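Local coordinates for putative thioesterase (Syntrophus aciditrophicus SB, PDB 3HDU), which probably hydrolyses thioesters, as a hotdog-fold member of the PaaI-like thioesterase group, its substrate not being established, at residues Lys28-Lys33 with Phe46-Glu51; Arg35-Glu40 with Ala78-Gln83; Leu101-Leu106 with Val152-Val157; Glu118-Gly123 with Glu138-Gln143. One frame throughout, in Å; residues are numbered along the deposited sequence.

The four contacts illustrate how a hotdog fold wraps one antiparallel sheet around a long helix. Contacts 1, 3 and 4 are strand pairings within that sheet, whereas contact 2 sets the end of edge strand 30-37, one of the two outermost in this chain, against helix 58-85. Contacts 1 and 4 have centres about 13 Å apart and are joined directly, F46 N lying 2.7 Å from F119 O in a probable hydrogen bond. Contacts 2 and 3 meet through packing of F82, F79 and A78 on L101, Y154 and L156, their centres about 15 Å apart. Contacts 1 and 3, about 24 Å apart between centres, lie on opposite sides of the chain's centre, and both touch the second subunit.

Contact 1 of 4, residues Lys28-Lys33 with Phe46-Glu51; sequences KIIGLK and FEMRDE
R49 lays its side chain over the backbone of K28-G31 where the hairpin of strands 30-37 and 41-48 opens into loops. Its CB starts 3.7 Å from I29 O, and CG stays beside the same carbonyl, anti to its own carbonyl carbon (chi1 -56°). The chain then runs extended: CD reaches K28 O at 3.7 Å, and NE passes near G31 N on its way to a hydrogen bond with the carbonyl oxygen of N27. CZ follows at 3.8 Å from G31 CA. At the tip, NH2 comes within 3.2 Å of G31 CA, an approach possible because glycine puts no side chain there.

Beneath this cover the strands are antiparallel, and G31 and E47 form the hydrogen-bonded pair. G31 N donates to E47 O at 2.9 Å. The return bond from E47 N to G31 O is 3.0 Å long. Farther toward the loops, R49 N gives I29 O a weak bond of 3.3 Å.

The other face is apolar. L32 and F46 lie side by side and point the same way, L32 CD1 meeting F46 CE2 at 3.6 Å, while I30 reaches F46 with CG2 and the selenium of selenomethionine M48 with CG1. I30, F46 and M48 also touch helix 58-85. The hairpin is thus two-sided in its chemistry: hydrocarbon faces the central helix, and a guanidinium group, tethered through N27, covers backbone on the outer side.

Contact 2 of 4, residues Arg35-Glu40 with Ala78-Gln83; sequences RFISPE and AFMGFQ
The apolar part of this contact is I37 against selenomethionine M80, the two side chains crossing at about a right angle. The closest atoms are I37 CD1 and M80 CE, at 3.3 Å. The same methyl group also lies 3.8 Å from I37 CB and is near CG2, so the tip of M80 rests against the whole branched end of the isoleucine. I37 CG1 sits between its backbone N and carbonyl carbon (chi1 62°), and CD1 continues outward from there to the methyl. M80 CE in turn lies in plane at the edge of the F79 ring, so the methyl lies between I37 and the rim of that ring.

In the hotdog fold the sheet curls round the central helix, here 58-85, and this contact brings the helix's C-terminal part against the exit of strand 30-37. V16 of helix 7-22 and V42 of the neighbouring strand also pack on M80. Just upstream, R35 and F36 both face K43 in a classic beta bulge.

The remaining contacts place backbone oxygens against carbon, and no hydrogen bond joins the two segments. S38 O lies 3.3 Å from M80 CB and is also near CG, while the serine's own OG turns to Q41 O. Past it, P39 CA approaches M80 O at 3.7 Å, and P39 O lies 3.9 Å from G81 CA, where the helix surface carries no side chain.

Contact 3 of 4, residues Leu101-Leu106 with Val152-Val157; sequences LSTMSL and VSYILV
A classic beta bulge marks this pairing of strand 101-110 with strand 146-156, M104 and S105 together facing the single residue S153. Before the bulge, S102 and I155 form an antiparallel hydrogen-bonded pair. I155 N donates to S102 O at 2.9 Å and S102 N to I155 O at 3.0 Å. At the bulge S153 O receives M104 N at 2.8 Å, and S105 N only weakly, at 3.5 Å. S153 N answers to S105 O at 2.9 Å, restoring the pairing one residue out of step.

One sheet face carries L101, T103, L106, V152, Y154 and L156; of these L101, V152 and Y154 touch helix 58-85, whereas L106 packs on S67 of the second subunit. Leucines L101 and L156 lie side by side, L101 CD2 being 3.5 Å from L156 CD2. L106 CD1 likewise meets V152 CG2. Between these pairs the Y154 ring lies with one face under T103 CA, offset toward its rim. On the reverse face, the selenium of selenomethionine M104 is 3.9 Å from I155 CG2, its chain extended with CG anti to the backbone N (chi1 178°); both residues pack on a third subunit.

Beyond the bulge, S105 and L106 pair with an antiparallel strand of the second subunit, and S105 OG is hydrogen-bonded to E109 OE1 of that subunit. Buried hydroxyls are paired too: T103 OG1 with D71 OD1 and Y154 OH with D71 O. One helical residue thus satisfies two polar groups of an otherwise largely hydrocarbon sheet face.

Contact 4 of 4, residues Glu118-Gly123 with Glu138-Gln143; sequences EFVCTG and ELMNDQ
L139 fits its branched end against F119 and C121 in the hairpin formed by strands 118-128 and 132-141 of the hotdog sheet. The F119 ring is the bump that L139 meets, its CG set between the backbone N and the carbonyl carbon (chi1 53°). Both leucine methyls rest against one corner of it, L139 CD1 lying 3.9 Å from F119 CD1. The same L139 CD1 comes to 4.2 Å from C121 CB, so the methyl settles into the dip between ring and cysteine. Helix 58-85 closes over this patch: A69 covers F119, I70 covers L139 and T73 covers C121.

On the other face V120 is the ridge. Its CG1 approaches CG of selenomethionine M140, whose bent chain carries CE on toward T122; M140 has a second conformer, so this filling is uncertain in detail. E138 stands across from T122, its OE1 accepting a bond from the backbone N of K131 of a fourth subunit.

The backbones keep these shapes in step through two hydrogen-bonded pairs. V120 and M140 exchange bonds, M140 N meeting V120 O at 2.8 Å. T122 and E138 do the same, T122 N lying 3.0 Å from E138 O. Where the strands part, the D142 carboxylate bends back beside the other strand, and E118 N makes a weak 3.4 Å bond to D142 OD2. That hold is poor, for D142 OD2 also sits 3.0 Å from E118 O, a second acceptor to which it makes no bond.

Contact 1 of 4, residues Lys28-Lys33 with Phe46-Glu51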
loop_
_atom_site.group_PDB
_atom_site.type_symbol
_atom_site.label_atom_id
_atom_site.label_comp_id
_atom_site.label_asym_id
_atom_site.label_seq_id
_atom_site.Cartn_x
_atom_site.Cartn_y
_atom_site.Cartn_z
ATOM N N LYS A 28 -5.900 34.210 1.895
ATOM C CA LYS A 28 -4.929 35.310 2.008
ATOM C C LYS A 28 -3.451 34.842 2.004
ATOM O O LYS A 28 -2.561 35.688 1.871
ATOM C CB LYS A 28 -5.250 36.223 3.204
ATOM C CG LYS A 28 -6.620 36.910 3.070
ATOM C CD LYS A 28 -6.803 38.117 4.003
ATOM C CE LYS A 28 -6.840 37.741 5.482
ATOM N NZ LYS A 28 -7.046 38.939 6.350
ATOM N N ILE A 29 -3.196 33.531 2.153
ATOM C CA ILE A 29 -1.836 32.942 2.080
ATOM C C ILE A 29 -1.651 32.034 0.827
ATOM O O ILE A 29 -0.581 32.059 0.209
ATOM C CB ILE A 29 -1.449 32.199 3.417
ATOM C CG1 ILE A 29 0.078 32.112 3.595
ATOM C CG2 ILE A 29 -2.120 30.813 3.537
ATOM C CD1 ILE A 29 0.764 33.452 3.912
ATOM N N ILE A 30 -2.668 31.233 0.483
ATOM C CA ILE A 30 -2.677 30.389 -0.732
ATOM C C ILE A 30 -4.005 30.585 -1.475
ATOM O O ILE A 30 -5.044 30.109 -1.019
ATOM C CB ILE A 30 -2.498 28.870 -0.439
ATOM C CG1 ILE A 30 -1.193 28.600 0.312
ATOM C CG2 ILE A 30 -2.512 28.068 -1.752
ATOM C CD1 ILE A 30 -0.971 27.126 0.642
ATOM N N GLY A 31 -3.960 31.277 -2.615
ATOM C CA GLY A 31 -5.149 31.508 -3.440
ATOM C C GLY A 31 -5.664 30.235 -4.082
ATOM O O GLY A 31 -4.873 29.359 -4.396
ATOM N N LEU A 32 -6.982 30.143 -4.264
ATOM C CA LEU A 32 -7.637 28.971 -4.850
ATOM C C LEU A 32 -8.744 29.404 -5.815
ATOM O O LEU A 32 -9.603 30.200 -5.441
ATOM C CB LEU A 32 -8.212 28.104 -3.723
ATOM C CG LEU A 32 -8.758 26.699 -4.025
ATOM C CD1 LEU A 32 -8.886 25.905 -2.737
ATOM C CD2 LEU A 32 -10.094 26.706 -4.777
ATOM N N LYS A 33 -8.709 28.880 -7.045
ATOM C CA LYS A 33 -9.728 29.142 -8.077
ATOM C C LYS A 33 -10.214 27.811 -8.673
ATOM O O LYS A 33 -9.411 26.896 -8.872
ATOM C CB LYS A 33 -9.173 30.063 -9.167
ATOM C CG LYS A 33 -8.875 31.483 -8.689
ATOM N N PHE A 46 -4.051 26.828 -7.935
ATOM C CA PHE A 46 -3.593 27.439 -6.691
ATOM C C PHE A 46 -2.509 28.466 -6.966
ATOM O O PHE A 46 -1.821 28.376 -7.980
ATOM C CB PHE A 46 -3.046 26.358 -5.769
ATOM C CG PHE A 46 -4.068 25.331 -5.366
ATOM C CD1 PHE A 46 -4.283 24.194 -6.150
ATOM C CD2 PHE A 46 -4.824 25.497 -4.203
ATOM C CE1 PHE A 46 -5.243 23.234 -5.777
ATOM C CE2 PHE A 46 -5.783 24.546 -3.819
ATOM C CZ PHE A 46 -5.993 23.412 -4.605
ATOM N N GLU A 47 -2.370 29.436 -6.058
ATOM C CA GLU A 47 -1.354 30.489 -6.163
ATOM C C GLU A 47 -0.709 30.771 -4.803
ATOM O O GLU A 47 -1.399 31.139 -3.858
ATOM C CB GLU A 47 -1.968 31.779 -6.726
ATOM C CG GLU A 47 -0.946 32.900 -7.022
ATOM C CD GLU A 47 -1.565 34.180 -7.556
ATOM O OE1 GLU A 47 -2.711 34.157 -8.056
ATOM O OE2 GLU A 47 -0.889 35.226 -7.476
HETATM N N MSE A 48 0.612 30.596 -4.725
HETATM C CA MSE A 48 1.396 30.922 -3.534
HETATM C C MSE A 48 1.558 32.438 -3.510
HETATM O O MSE A 48 2.234 32.987 -4.368
HETATM C CB MSE A 48 2.802 30.305 -3.616
HETATM C CG MSE A 48 2.855 28.813 -3.544
HETATM SE SE MSE A 48 2.632 28.218 -1.740
HETATM C CE MSE A 48 4.291 28.802 -0.954
ATOM N N ARG A 49 0.935 33.112 -2.545
ATOM C CA ARG A 49 1.053 34.582 -2.426
ATOM C C ARG A 49 2.406 34.968 -1.834
ATOM O O ARG A 49 2.976 35.989 -2.214
ATOM C CB ARG A 49 -0.113 35.179 -1.647
ATOM C CG ARG A 49 -1.437 34.797 -2.272
ATOM C CD ARG A 49 -2.574 35.641 -1.798
ATOM N NE ARG A 49 -3.837 35.069 -2.255
ATOM C CZ ARG A 49 -4.378 35.218 -3.468
ATOM N NH1 ARG A 49 -3.762 35.872 -4.460
ATOM N NH2 ARG A 49 -5.558 34.644 -3.695
ATOM N N ASP A 50 2.883 34.161 -0.885
ATOM C CA ASP A 50 4.221 34.269 -0.320
ATOM C C ASP A 50 4.911 32.978 -0.776
ATOM O O ASP A 50 4.592 31.894 -0.288
ATOM C CB ASP A 50 4.165 34.391 1.211
ATOM C CG ASP A 50 5.527 34.717 1.846
ATOM O OD1 ASP A 50 6.594 34.353 1.301
ATOM O OD2 ASP A 50 5.527 35.341 2.929
ATOM N N GLU A 51 5.827 33.105 -1.739
ATOM C CA GLU A 51 6.603 31.959 -2.268
ATOM C C GLU A 51 7.620 31.350 -1.279
ATOM O O GLU A 51 8.141 30.268 -1.551
ATOM C CB GLU A 51 7.305 32.322 -3.595
ATOM C CG GLU A 51 6.445 32.205 -4.840
ATOM C CD GLU A 51 7.165 32.703 -6.087
ATOM O OE1 GLU A 51 7.268 33.939 -6.262
ATOM O OE2 GLU A 51 7.607 31.859 -6.899
#

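Contact 2 of 4, residues Arg35-Glu40 with Ala78-Gln83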
loop_
_atom_site.group_PDB
_atom_site.type_symbol
_atom_site.label_atom_id
_atom_site.label_comp_id
_atom_site.label_asym_id
_atom_site.label_seq_id
_atom_site.Cartn_x
_atom_site.Cartn_y
_atom_site.Cartn_z
ATOM N N ARG A 35 -11.274 25.920 -11.695
ATOM C CA ARG A 35 -11.138 25.947 -13.160
ATOM C C ARG A 35 -12.229 25.144 -13.879
ATOM O O ARG A 35 -12.679 25.552 -14.951
ATOM C CB ARG A 35 -9.787 25.365 -13.605
ATOM C CG ARG A 35 -8.504 25.956 -12.995
ATOM C CD ARG A 35 -8.084 27.303 -13.573
ATOM N NE ARG A 35 -8.841 28.434 -13.044
ATOM C CZ ARG A 35 -8.548 29.725 -13.252
ATOM N NH1 ARG A 35 -9.328 30.672 -12.716
ATOM N NH2 ARG A 35 -7.489 30.098 -13.986
ATOM N N PHE A 36 -12.618 23.994 -13.314
ATOM C CA PHE A 36 -13.592 23.082 -13.950
ATOM C C PHE A 36 -14.224 22.108 -12.943
ATOM O O PHE A 36 -13.558 21.695 -11.995
ATOM C CB PHE A 36 -12.860 22.309 -15.071
ATOM C CG PHE A 36 -13.700 21.282 -15.788
ATOM C CD1 PHE A 36 -14.559 21.664 -16.825
ATOM C CD2 PHE A 36 -13.610 19.926 -15.452
ATOM C CE1 PHE A 36 -15.339 20.709 -17.506
ATOM C CE2 PHE A 36 -14.382 18.962 -16.122
ATOM C CZ PHE A 36 -15.247 19.352 -17.153
ATOM N N ILE A 37 -15.503 21.772 -13.148
ATOM C CA ILE A 37 -16.221 20.773 -12.328
ATOM C C ILE A 37 -17.142 19.893 -13.182
ATOM O O ILE A 37 -17.696 20.345 -14.179
ATOM C CB ILE A 37 -17.060 21.378 -11.138
ATOM C CG1 ILE A 37 -18.174 22.324 -11.608
ATOM C CG2 ILE A 37 -16.156 22.101 -10.146
ATOM C CD1 ILE A 37 -19.109 22.727 -10.496
ATOM N N SER A 38 -17.285 18.638 -12.766
ATOM C CA SER A 38 -18.175 17.656 -13.399
ATOM C C SER A 38 -18.304 16.459 -12.436
ATOM O O SER A 38 -17.473 16.326 -11.523
ATOM C CB SER A 38 -17.650 17.202 -14.775
ATOM O OG SER A 38 -16.470 16.423 -14.679
ATOM N N PRO A 39 -19.322 15.590 -12.626
ATOM C CA PRO A 39 -19.455 14.405 -11.754
ATOM C C PRO A 39 -18.272 13.404 -11.711
ATOM O O PRO A 39 -18.130 12.706 -10.702
ATOM C CB PRO A 39 -20.710 13.705 -12.304
ATOM C CG PRO A 39 -21.451 14.747 -13.024
ATOM C CD PRO A 39 -20.415 15.641 -13.614
ATOM N N GLU A 40 -17.454 13.363 -12.767
ATOM C CA GLU A 40 -16.303 12.445 -12.886
ATOM C C GLU A 40 -14.911 13.121 -12.851
ATOM O O GLU A 40 -13.897 12.413 -12.803
ATOM C CB GLU A 40 -16.440 11.542 -14.137
ATOM C CG GLU A 40 -16.550 12.237 -15.526
ATOM C CD GLU A 40 -17.936 12.811 -15.875
ATOM O OE1 GLU A 40 -18.953 12.419 -15.261
ATOM O OE2 GLU A 40 -17.996 13.671 -16.780
ATOM N N ALA A 78 -15.026 14.485 -4.649
ATOM C CA ALA A 78 -15.888 13.630 -3.810
ATOM C C ALA A 78 -17.320 14.180 -3.779
ATOM O O ALA A 78 -18.267 13.431 -4.012
ATOM C CB ALA A 78 -15.331 13.518 -2.386
ATOM N N PHE A 79 -17.448 15.486 -3.517
ATOM C CA PHE A 79 -18.741 16.202 -3.520
ATOM C C PHE A 79 -19.523 16.032 -4.832
ATOM O O PHE A 79 -20.728 15.766 -4.802
ATOM C CB PHE A 79 -18.526 17.706 -3.229
ATOM C CG PHE A 79 -19.742 18.563 -3.471
ATOM C CD1 PHE A 79 -20.748 18.651 -2.510
ATOM C CD2 PHE A 79 -19.881 19.287 -4.667
ATOM C CE1 PHE A 79 -21.883 19.445 -2.735
ATOM C CE2 PHE A 79 -21.014 20.082 -4.904
ATOM C CZ PHE A 79 -22.017 20.164 -3.933
HETATM N N MSE A 80 -18.830 16.206 -5.962
HETATM C CA MSE A 80 -19.444 16.075 -7.301
HETATM C C MSE A 80 -19.925 14.659 -7.612
HETATM O O MSE A 80 -20.892 14.491 -8.361
HETATM C CB MSE A 80 -18.497 16.564 -8.408
HETATM C CG MSE A 80 -18.167 18.041 -8.328
HETATM SE SE MSE A 80 -19.699 19.188 -8.575
HETATM C CE MSE A 80 -18.941 20.779 -7.840
ATOM N N GLY A 81 -19.250 13.659 -7.045
ATOM C CA GLY A 81 -19.644 12.266 -7.177
ATOM C C GLY A 81 -20.896 11.981 -6.363
ATOM O O GLY A 81 -21.861 11.439 -6.898
ATOM N N PHE A 82 -20.882 12.366 -5.083
ATOM C CA PHE A 82 -22.025 12.137 -4.179
ATOM C C PHE A 82 -23.309 12.883 -4.565
ATOM O O PHE A 82 -24.395 12.311 -4.459
ATOM C CB PHE A 82 -21.680 12.464 -2.714
ATOM C CG PHE A 82 -20.729 11.491 -2.063
ATOM C CD1 PHE A 82 -21.088 10.153 -1.899
ATOM C CD2 PHE A 82 -19.505 11.925 -1.535
ATOM C CE1 PHE A 82 -20.219 9.239 -1.270
ATOM C CE2 PHE A 82 -18.628 11.026 -0.897
ATOM C CZ PHE A 82 -18.989 9.678 -0.761
ATOM N N GLN A 83 -23.188 14.142 -4.993
ATOM C CA GLN A 83 -24.365 14.947 -5.392
ATOM C C GLN A 83 -25.076 14.389 -6.639
ATOM O O GLN A 83 -26.291 14.553 -6.771
ATOM C CB GLN A 83 -24.014 16.442 -5.534
ATOM C CG GLN A 83 -23.120 16.828 -6.723
ATOM C CD GLN A 83 -23.841 16.977 -8.066
ATOM O OE1 GLN A 83 -23.294 16.611 -9.104
ATOM N NE2 GLN A 83 -25.065 17.501 -8.048
#

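Contact 3 of 4, residues Leu101-Leu106 with Val152-Val157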
loop_
_atom_site.group_PDB
_atom_site.type_symbol
_atom_site.label_atom_id
_atom_site.label_comp_id
_atom_site.label_asym_id
_atom_site.label_seq_id
_atom_site.Cartn_x
_atom_site.Cartn_y
_atom_site.Cartn_z
ATOM N N LEU A 101 -18.486 15.665 4.391
ATOM C CA LEU A 101 -17.316 15.060 3.723
ATOM C C LEU A 101 -16.063 15.180 4.600
ATOM O O LEU A 101 -15.711 16.280 5.038
ATOM C CB LEU A 101 -17.049 15.686 2.340
ATOM C CG LEU A 101 -18.028 15.319 1.219
ATOM C CD1 LEU A 101 -17.806 16.185 -0.006
ATOM C CD2 LEU A 101 -17.905 13.843 0.853
ATOM N N SER A 102 -15.420 14.042 4.862
ATOM C CA SER A 102 -14.204 13.966 5.684
ATOM C C SER A 102 -13.207 13.016 5.035
ATOM O O SER A 102 -13.606 11.979 4.503
ATOM C CB SER A 102 -14.552 13.477 7.091
ATOM O OG SER A 102 -13.426 13.536 7.942
ATOM N N THR A 103 -11.922 13.377 5.074
ATOM C CA THR A 103 -10.853 12.553 4.502
ATOM C C THR A 103 -10.647 11.317 5.383
ATOM O O THR A 103 -10.532 11.451 6.598
ATOM C CB THR A 103 -9.485 13.316 4.421
ATOM O OG1 THR A 103 -9.674 14.632 3.895
ATOM C CG2 THR A 103 -8.492 12.565 3.541
HETATM N N MSE A 104 -10.641 10.135 4.765
HETATM C CA MSE A 104 -10.365 8.867 5.452
HETATM C C MSE A 104 -8.891 8.468 5.284
HETATM O O MSE A 104 -8.252 8.045 6.254
HETATM C CB MSE A 104 -11.260 7.743 4.925
HETATM C CG MSE A 104 -10.987 6.392 5.579
HETATM SE SE MSE A 104 -12.306 5.076 5.183
HETATM C CE MSE A 104 -11.637 3.632 6.336
ATOM N N SER A 105 -8.385 8.585 4.051
ATOM C CA SER A 105 -7.015 8.211 3.700
ATOM C C SER A 105 -6.448 9.163 2.649
ATOM O O SER A 105 -7.114 9.420 1.649
ATOM C CB SER A 105 -7.008 6.784 3.150
ATOM O OG SER A 105 -5.688 6.340 2.876
ATOM N N LEU A 106 -5.241 9.682 2.893
ATOM C CA LEU A 106 -4.532 10.595 1.982
ATOM C C LEU A 106 -3.141 10.020 1.691
ATOM O O LEU A 106 -2.296 9.961 2.592
ATOM C CB LEU A 106 -4.395 11.984 2.611
ATOM C CG LEU A 106 -3.576 13.047 1.866
ATOM C CD1 LEU A 106 -4.162 13.327 0.486
ATOM C CD2 LEU A 106 -3.520 14.325 2.672
ATOM N N VAL A 152 -6.835 9.716 -2.738
ATOM C CA VAL A 152 -7.557 10.222 -1.575
ATOM C C VAL A 152 -8.929 9.555 -1.459
ATOM O O VAL A 152 -9.640 9.438 -2.459
ATOM C CB VAL A 152 -7.749 11.757 -1.669
ATOM C CG1 VAL A 152 -8.340 12.314 -0.366
ATOM C CG2 VAL A 152 -6.427 12.457 -1.989
ATOM N N SER A 153 -9.281 9.123 -0.248
ATOM C CA SER A 153 -10.591 8.540 0.054
ATOM C C SER A 153 -11.363 9.495 0.958
ATOM O O SER A 153 -10.846 9.892 2.006
ATOM C CB SER A 153 -10.463 7.179 0.742
ATOM O OG SER A 153 -10.295 6.145 -0.216
ATOM N N TYR A 154 -12.573 9.870 0.523
ATOM C CA TYR A 154 -13.513 10.698 1.291
ATOM C C TYR A 154 -14.729 9.872 1.701
ATOM O O TYR A 154 -15.173 9.001 0.947
ATOM C CB TYR A 154 -13.965 11.929 0.493
ATOM C CG TYR A 154 -13.121 13.143 0.759
ATOM C CD1 TYR A 154 -11.946 13.373 0.043
ATOM C CD2 TYR A 154 -13.480 14.054 1.761
ATOM C CE1 TYR A 154 -11.151 14.494 0.304
ATOM C CE2 TYR A 154 -12.690 15.177 2.036
ATOM C CZ TYR A 154 -11.529 15.393 1.301
ATOM O OH TYR A 154 -10.747 16.490 1.559
ATOM N N ILE A 155 -15.242 10.141 2.906
ATOM C CA ILE A 155 -16.456 9.496 3.420
ATOM C C ILE A 155 -17.440 10.531 3.960
ATOM O O ILE A 155 -17.040 11.633 4.337
ATOM C CB ILE A 155 -16.156 8.436 4.514
ATOM C CG1 ILE A 155 -15.481 9.049 5.755
ATOM C CG2 ILE A 155 -15.279 7.322 3.943
ATOM C CD1 ILE A 155 -15.268 8.050 6.875
ATOM N N LEU A 156 -18.723 10.162 3.982
ATOM C CA LEU A 156 -19.776 10.998 4.560
ATOM C C LEU A 156 -19.849 10.591 6.028
ATOM O O LEU A 156 -20.190 9.446 6.327
ATOM C CB LEU A 156 -21.115 10.776 3.853
ATOM C CG LEU A 156 -21.154 11.150 2.368
ATOM C CD1 LEU A 156 -22.484 10.727 1.756
ATOM C CD2 LEU A 156 -20.905 12.647 2.151
ATOM N N VAL A 157 -19.478 11.511 6.925
ATOM C CA VAL A 157 -19.482 11.264 8.376
ATOM C C VAL A 157 -20.888 11.477 8.944
ATOM O O VAL A 157 -21.672 12.281 8.441
ATOM C CB VAL A 157 -18.444 12.159 9.131
ATOM C CG1 VAL A 157 -18.875 13.627 9.160
ATOM C CG2 VAL A 157 -18.240 11.659 10.557
ATOM O OXT VAL A 157 -21.278 10.849 9.925
#

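Contact 4 of 4, residues Glu118-Gly123 with Glu138-Gln143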
loop_
_atom_site.group_PDB
_atom_site.type_symbol
_atom_site.label_atom_id
_atom_site.label_comp_id
_atom_site.label_asym_id
_atom_site.label_seq_id
_atom_site.Cartn_x
_atom_site.Cartn_y
_atom_site.Cartn_z
ATOM N N GLU A 118 2.410 29.330 -9.023
ATOM C CA GLU A 118 1.102 28.816 -9.424
ATOM C C GLU A 118 1.201 27.343 -9.805
ATOM O O GLU A 118 2.092 26.957 -10.561
ATOM C CB GLU A 118 0.515 29.638 -10.585
ATOM C CG GLU A 118 0.198 31.091 -10.204
ATOM C CD GLU A 118 -0.407 31.924 -11.340
ATOM O OE1 GLU A 118 -1.253 31.409 -12.104
ATOM O OE2 GLU A 118 -0.051 33.117 -11.455
ATOM N N PHE A 119 0.308 26.530 -9.241
ATOM C CA PHE A 119 0.204 25.096 -9.552
ATOM C C PHE A 119 -1.273 24.694 -9.701
ATOM O O PHE A 119 -2.148 25.287 -9.067
ATOM C CB PHE A 119 0.959 24.224 -8.535
ATOM C CG PHE A 119 0.589 24.471 -7.112
ATOM C CD1 PHE A 119 -0.437 23.741 -6.509
ATOM C CD2 PHE A 119 1.290 25.409 -6.350
ATOM C CE1 PHE A 119 -0.775 23.953 -5.163
ATOM C CE2 PHE A 119 0.957 25.636 -5.002
ATOM C CZ PHE A 119 -0.084 24.906 -4.411
ATOM N N VAL A 120 -1.524 23.711 -10.570
ATOM C CA VAL A 120 -2.872 23.224 -10.898
ATOM C C VAL A 120 -2.986 21.751 -10.515
ATOM O O VAL A 120 -2.034 20.987 -10.687
ATOM C CB VAL A 120 -3.233 23.466 -12.408
ATOM C CG1 VAL A 120 -2.203 22.846 -13.343
ATOM C CG2 VAL A 120 -4.632 22.944 -12.735
ATOM N N CYS A 121 -4.150 21.379 -9.981
ATOM C CA CYS A 121 -4.443 20.016 -9.535
ATOM C C CYS A 121 -5.772 19.556 -10.131
ATOM O O CYS A 121 -6.773 20.260 -9.999
ATOM C CB CYS A 121 -4.509 19.985 -8.014
ATOM S SG CYS A 121 -4.720 18.348 -7.301
ATOM N N THR A 122 -5.759 18.399 -10.805
ATOM C CA THR A 122 -6.944 17.783 -11.419
ATOM C C THR A 122 -7.307 16.530 -10.608
ATOM O O THR A 122 -6.445 15.690 -10.388
ATOM C CB THR A 122 -6.670 17.371 -12.883
ATOM O OG1 THR A 122 -6.280 18.519 -13.651
ATOM C CG2 THR A 122 -7.908 16.748 -13.522
ATOM N N GLY A 123 -8.567 16.419 -10.172
ATOM C CA GLY A 123 -9.063 15.262 -9.404
ATOM C C GLY A 123 -10.002 14.417 -10.247
ATOM O O GLY A 123 -10.952 14.955 -10.801
ATOM N N GLU A 138 -3.724 14.489 -9.852
ATOM C CA GLU A 138 -2.454 14.825 -10.491
ATOM C C GLU A 138 -2.224 16.307 -10.248
ATOM O O GLU A 138 -3.081 17.108 -10.603
ATOM C CB GLU A 138 -2.496 14.572 -11.995
ATOM C CG GLU A 138 -2.757 13.133 -12.404
ATOM C CD GLU A 138 -2.789 12.943 -13.914
ATOM O OE1 GLU A 138 -2.398 13.861 -14.665
ATOM O OE2 GLU A 138 -3.202 11.858 -14.368
ATOM N N LEU A 139 -1.089 16.658 -9.640
ATOM C CA LEU A 139 -0.734 18.041 -9.364
ATOM C C LEU A 139 0.464 18.435 -10.229
ATOM O O LEU A 139 1.488 17.736 -10.221
ATOM C CB LEU A 139 -0.448 18.234 -7.878
ATOM C CG LEU A 139 -0.326 19.692 -7.401
ATOM C CD1 LEU A 139 -0.813 19.866 -5.965
ATOM C CD2 LEU A 139 1.085 20.211 -7.558
HETATM N N MSE A 140 0.310 19.555 -10.953
HETATM C CA MSE A 140 1.366 20.093 -11.827
HETATM C C MSE A 140 1.593 21.579 -11.579
HETATM O O MSE A 140 0.762 22.250 -10.982
HETATM C CB MSE A 140 1.123 19.791 -13.326
HETATM C CG MSE A 140 -0.321 19.715 -13.776
HETATM SE SE MSE A 140 -1.027 17.917 -13.547
HETATM C CE MSE A 140 -2.938 18.327 -13.662
ATOM N N ASN A 141 2.747 22.066 -12.043
ATOM C CA ASN A 141 3.185 23.465 -11.861
ATOM C C ASN A 141 2.821 24.380 -13.054
ATOM O O ASN A 141 2.071 23.958 -13.943
ATOM C CB ASN A 141 4.700 23.495 -11.517
ATOM C CG ASN A 141 5.605 22.944 -12.630
ATOM O OD1 ASN A 141 5.210 22.801 -13.786
ATOM N ND2 ASN A 141 6.835 22.628 -12.260
ATOM N N ASP A 142 3.315 25.630 -13.032
ATOM C CA ASP A 142 3.188 26.619 -14.138
ATOM C C ASP A 142 3.489 26.046 -15.522
ATOM O O ASP A 142 2.765 26.298 -16.489
ATOM C CB ASP A 142 4.204 27.767 -13.941
ATOM C CG ASP A 142 3.769 28.781 -12.909
ATOM O OD1 ASP A 142 2.992 29.686 -13.284
ATOM O OD2 ASP A 142 4.255 28.715 -11.753
ATOM N N GLN A 143 4.567 25.265 -15.572
ATOM C CA GLN A 143 5.130 24.684 -16.800
ATOM C C GLN A 143 4.520 23.338 -17.263
ATOM O O GLN A 143 5.083 22.685 -18.148
ATOM C CB GLN A 143 6.651 24.544 -16.587
ATOM C CG GLN A 143 7.360 25.894 -16.270
ATOM C CD GLN A 143 8.687 25.769 -15.524
ATOM O OE1 GLN A 143 9.114 24.681 -15.120
ATOM N NE2 GLN A 143 9.339 26.910 -15.320
#